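Long-range contact in alpha-galactosidase 1 (PDB 3LRK), which hydrolyses terminal, non-reducing alpha-D-galactose residues from alpha-D-galactosides such as galactose oligosaccharides, galactomannans and galactolipids: residues A212-P217 / C237-I242. The protein carries 1 engineered substitution. Sequence-based numbering, arbitrary orientation.
Sequences AEFTRP and CSIMNI
E213 O accepts a hydrogen bond from I239 N at 2.9 Å. The bond is nearly straight, 173° at the hydrogen. It ties the loop to the first residue of helix 239-246, in the TIM-barrel domain of this GH27 enzyme. The partner segment, 212-217, belongs to the loop that follows barrel strand 203-205. A second bond runs from M240 N to F214 O at 3.0 Å. Two successive loop carbonyls thus take up two N-H groups at the helix start. S238 is the N-cap and provides a third acceptor: its OG receives N241 N at 3.2 Å. With chi1 at 72°, OG lies between the backbone N and the carbonyl carbon of its own residue, turned back to the helix. A water accepts from S238 N at 3.0 Å and donates to R216 O.

The F214 ring packs against I239 and M240. CG of F214 is anti to the backbone N (chi1 -162°), which brings the ring against the side chains of these two residues. M240 CG sits over one face as a CH-pi contact, and M240 SD makes an oblique Met-aromatic contact. I239 CG2 meets F214 CE1 at 3.9 Å. Outside the two segments F214 also touches E275 and A278 of helix 273-285 and stacks with the ring of H460. A serine in place of F214 would probably leave M240 and I239 without their aromatic partner and open a gap beside helix 273-285. The bend of M240 at chi2 carries SD to 3.9 Å from F214 CZ.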
ATOM      1  N   ALA A 212      -9.554   9.613 -25.642  1.00 22.36           N
ATOM      2  CA  ALA A 212     -10.142   8.903 -26.775  1.00 22.81           C
ATOM      3  C   ALA A 212      -9.279   7.714 -27.237  1.00 22.76           C
ATOM      4  O   ALA A 212      -8.854   7.633 -28.400  1.00 22.95           O
ATOM      5  CB  ALA A 212     -10.427   9.882 -27.941  1.00 23.20           C
ATOM      6  N   GLU A 213      -9.023   6.797 -26.308  1.00 21.95           N
ATOM      7  CA  GLU A 213      -8.299   5.566 -26.582  1.00 22.13           C
ATOM      8  C   GLU A 213      -9.060   4.452 -25.886  1.00 21.86           C
ATOM      9  O   GLU A 213      -9.466   4.610 -24.732  1.00 21.60           O
ATOM     10  CB  GLU A 213      -6.878   5.622 -26.004  1.00 22.16           C
ATOM     11  CG  GLU A 213      -5.922   6.569 -26.720  1.00 22.66           C
ATOM     12  CD  GLU A 213      -5.501   6.070 -28.092  1.00 23.89           C
ATOM     13  OE1 GLU A 213      -5.702   4.875 -28.400  1.00 24.22           O
ATOM     14  OE2 GLU A 213      -4.952   6.885 -28.863  1.00 25.75           O
ATOM     15  N   PHE A 214      -9.256   3.330 -26.573  1.00 21.61           N
ATOM     16  CA  PHE A 214     -10.090   2.272 -26.002  1.00 21.72           C
ATOM     17  C   PHE A 214      -9.323   1.411 -24.996  1.00 21.70           C
ATOM     18  O   PHE A 214      -9.900   0.983 -24.001  1.00 22.19           O
ATOM     19  CB  PHE A 214     -10.704   1.397 -27.100  1.00 21.77           C
ATOM     20  CG  PHE A 214     -11.878   0.580 -26.635  1.00 21.84           C
ATOM     21  CD1 PHE A 214     -13.110   1.190 -26.380  1.00 21.35           C
ATOM     22  CD2 PHE A 214     -11.759  -0.799 -26.449  1.00 22.02           C
ATOM     23  CE1 PHE A 214     -14.209   0.443 -25.955  1.00 21.63           C
ATOM     24  CE2 PHE A 214     -12.854  -1.555 -26.022  1.00 21.69           C
ATOM     25  CZ  PHE A 214     -14.079  -0.926 -25.773  1.00 22.54           C
ATOM     26  N   THR A 215      -8.031   1.178 -25.247  1.00 21.69           N
ATOM     27  CA  THR A 215      -7.225   0.272 -24.416  1.00 21.80           C
ATOM     28  C   THR A 215      -5.833   0.798 -24.049  1.00 22.38           C
ATOM     29  O   THR A 215      -5.192   0.267 -23.141  1.00 22.72           O
ATOM     30  CB  THR A 215      -6.977  -1.102 -25.112  1.00 21.85           C
ATOM     31  OG1 THR A 215      -5.989  -0.938 -26.132  1.00 21.77           O
ATOM     32  CG2 THR A 215      -8.250  -1.704 -25.712  1.00 21.50           C
ATOM     33  N   ARG A 216      -5.353   1.809 -24.767  1.00 22.89           N
ATOM     34  CA  ARG A 216      -3.930   2.197 -24.713  1.00 23.37           C
ATOM     35  C   ARG A 216      -3.399   2.516 -23.296  1.00 23.59           C
ATOM     36  O   ARG A 216      -3.855   3.470 -22.661  1.00 22.99           O
ATOM     37  CB  ARG A 216      -3.682   3.383 -25.654  1.00 23.75           C
ATOM     38  CG  ARG A 216      -2.208   3.615 -25.997  1.00 25.18           C
ATOM     39  CD  ARG A 216      -1.982   4.971 -26.671  1.00 28.63           C
ATOM     40  NE  ARG A 216      -0.581   5.157 -27.054  1.00 31.34           N
ATOM     41  CZ  ARG A 216       0.403   5.519 -26.226  1.00 34.26           C
ATOM     42  NH1 ARG A 216       0.164   5.746 -24.936  1.00 35.86           N
ATOM     43  NH2 ARG A 216       1.639   5.650 -26.692  1.00 33.80           N
ATOM     44  N   PRO A 217      -2.440   1.710 -22.793  1.00 24.01           N
ATOM     45  CA  PRO A 217      -1.753   2.124 -21.576  1.00 24.32           C
ATOM     46  C   PRO A 217      -0.972   3.420 -21.823  1.00 24.27           C
ATOM     47  O   PRO A 217      -0.448   3.635 -22.923  1.00 24.54           O
ATOM     48  CB  PRO A 217      -0.801   0.953 -21.289  1.00 24.86           C
ATOM     49  CG  PRO A 217      -1.403  -0.209 -22.044  1.00 24.29           C
ATOM     50  CD  PRO A 217      -1.949   0.409 -23.281  1.00 23.89           C
ATOM     51  N   CYS A 237      -6.046   8.232 -19.306  1.00 22.07           N
ATOM     52  CA  CYS A 237      -6.418   6.859 -19.003  1.00 22.21           C
ATOM     53  C   CYS A 237      -7.382   6.387 -20.087  1.00 21.97           C
ATOM     54  O   CYS A 237      -8.269   7.132 -20.481  1.00 22.41           O
ATOM     55  CB  CYS A 237      -7.093   6.787 -17.631  1.00 22.13           C
ATOM     56  SG  CYS A 237      -6.076   7.342 -16.240  1.00 22.06           S
ATOM     57  N   SER A 238      -7.191   5.167 -20.576  1.00 21.71           N
ATOM     58  CA  SER A 238      -8.054   4.612 -21.626  1.00 21.51           C
ATOM     59  C   SER A 238      -9.448   4.248 -21.109  1.00 21.21           C
ATOM     60  O   SER A 238      -9.666   4.126 -19.906  1.00 21.28           O
ATOM     61  CB  SER A 238      -7.417   3.378 -22.262  1.00 21.37           C
ATOM     62  OG  SER A 238      -7.463   2.287 -21.366  1.00 22.33           O
ATOM     63  N   ILE A 239     -10.379   4.076 -22.041  1.00 20.61           N
ATOM     64  CA  ILE A 239     -11.763   3.688 -21.738  1.00 20.33           C
ATOM     65  C   ILE A 239     -11.840   2.415 -20.869  1.00 20.42           C
ATOM     66  O   ILE A 239     -12.486   2.412 -19.819  1.00 19.98           O
ATOM     67  CB  ILE A 239     -12.583   3.580 -23.050  1.00 19.90           C
ATOM     68  CG1 ILE A 239     -12.845   4.992 -23.603  1.00 21.01           C
ATOM     69  CG2 ILE A 239     -13.891   2.795 -22.847  1.00 19.60           C
ATOM     70  CD1 ILE A 239     -13.066   5.063 -25.124  1.00 20.95           C
ATOM     71  N   MET A 240     -11.146   1.365 -21.298  1.00 20.39           N
ATOM     72  CA  MET A 240     -11.120   0.091 -20.590  1.00 20.73           C
ATOM     73  C   MET A 240     -10.404   0.165 -19.249  1.00 20.40           C
ATOM     74  O   MET A 240     -10.776  -0.540 -18.312  1.00 20.93           O
ATOM     75  CB  MET A 240     -10.470  -1.003 -21.452  1.00 20.65           C
ATOM     76  CG  MET A 240     -11.317  -1.497 -22.627  1.00 21.18           C
ATOM     77  SD  MET A 240     -12.970  -2.066 -22.191  1.00 23.31           S
ATOM     78  CE  MET A 240     -12.639  -3.415 -21.046  1.00 21.01           C
ATOM     79  N   ASN A 241      -9.360   0.992 -19.169  1.00 20.54           N
ATOM     80  CA  ASN A 241      -8.651   1.224 -17.909  1.00 20.42           C
ATOM     81  C   ASN A 241      -9.620   1.762 -16.860  1.00 20.25           C
ATOM     82  O   ASN A 241      -9.619   1.294 -15.724  1.00 19.82           O
ATOM     83  CB  ASN A 241      -7.467   2.191 -18.110  1.00 20.41           C
ATOM     84  CG  ASN A 241      -6.818   2.633 -16.790  1.00 20.87           C
ATOM     85  OD1 ASN A 241      -7.347   3.491 -16.074  1.00 20.51           O
ATOM     86  ND2 ASN A 241      -5.643   2.080 -16.494  1.00 21.70           N
ATOM     87  N   ILE A 242     -10.467   2.713 -17.271  1.00 19.72           N
ATOM     88  CA  ILE A 242     -11.402   3.389 -16.368  1.00 20.01           C
ATOM     89  C   ILE A 242     -12.589   2.489 -16.020  1.00 20.01           C
ATOM     90  O   ILE A 242     -12.989   2.417 -14.858  1.00 19.58           O
ATOM     91  CB  ILE A 242     -11.851   4.766 -16.942  1.00 19.97           C
ATOM     92  CG1 ILE A 242     -10.675   5.757 -16.861  1.00 19.99           C
ATOM     93  CG2 ILE A 242     -13.068   5.316 -16.196  1.00 20.27           C
ATOM     94  CD1 ILE A 242     -10.872   7.023 -17.648  1.00 20.08           C
TER
HETATM   95  O   HOH W   1      -4.736   3.653 -19.938  1.00 24.08           O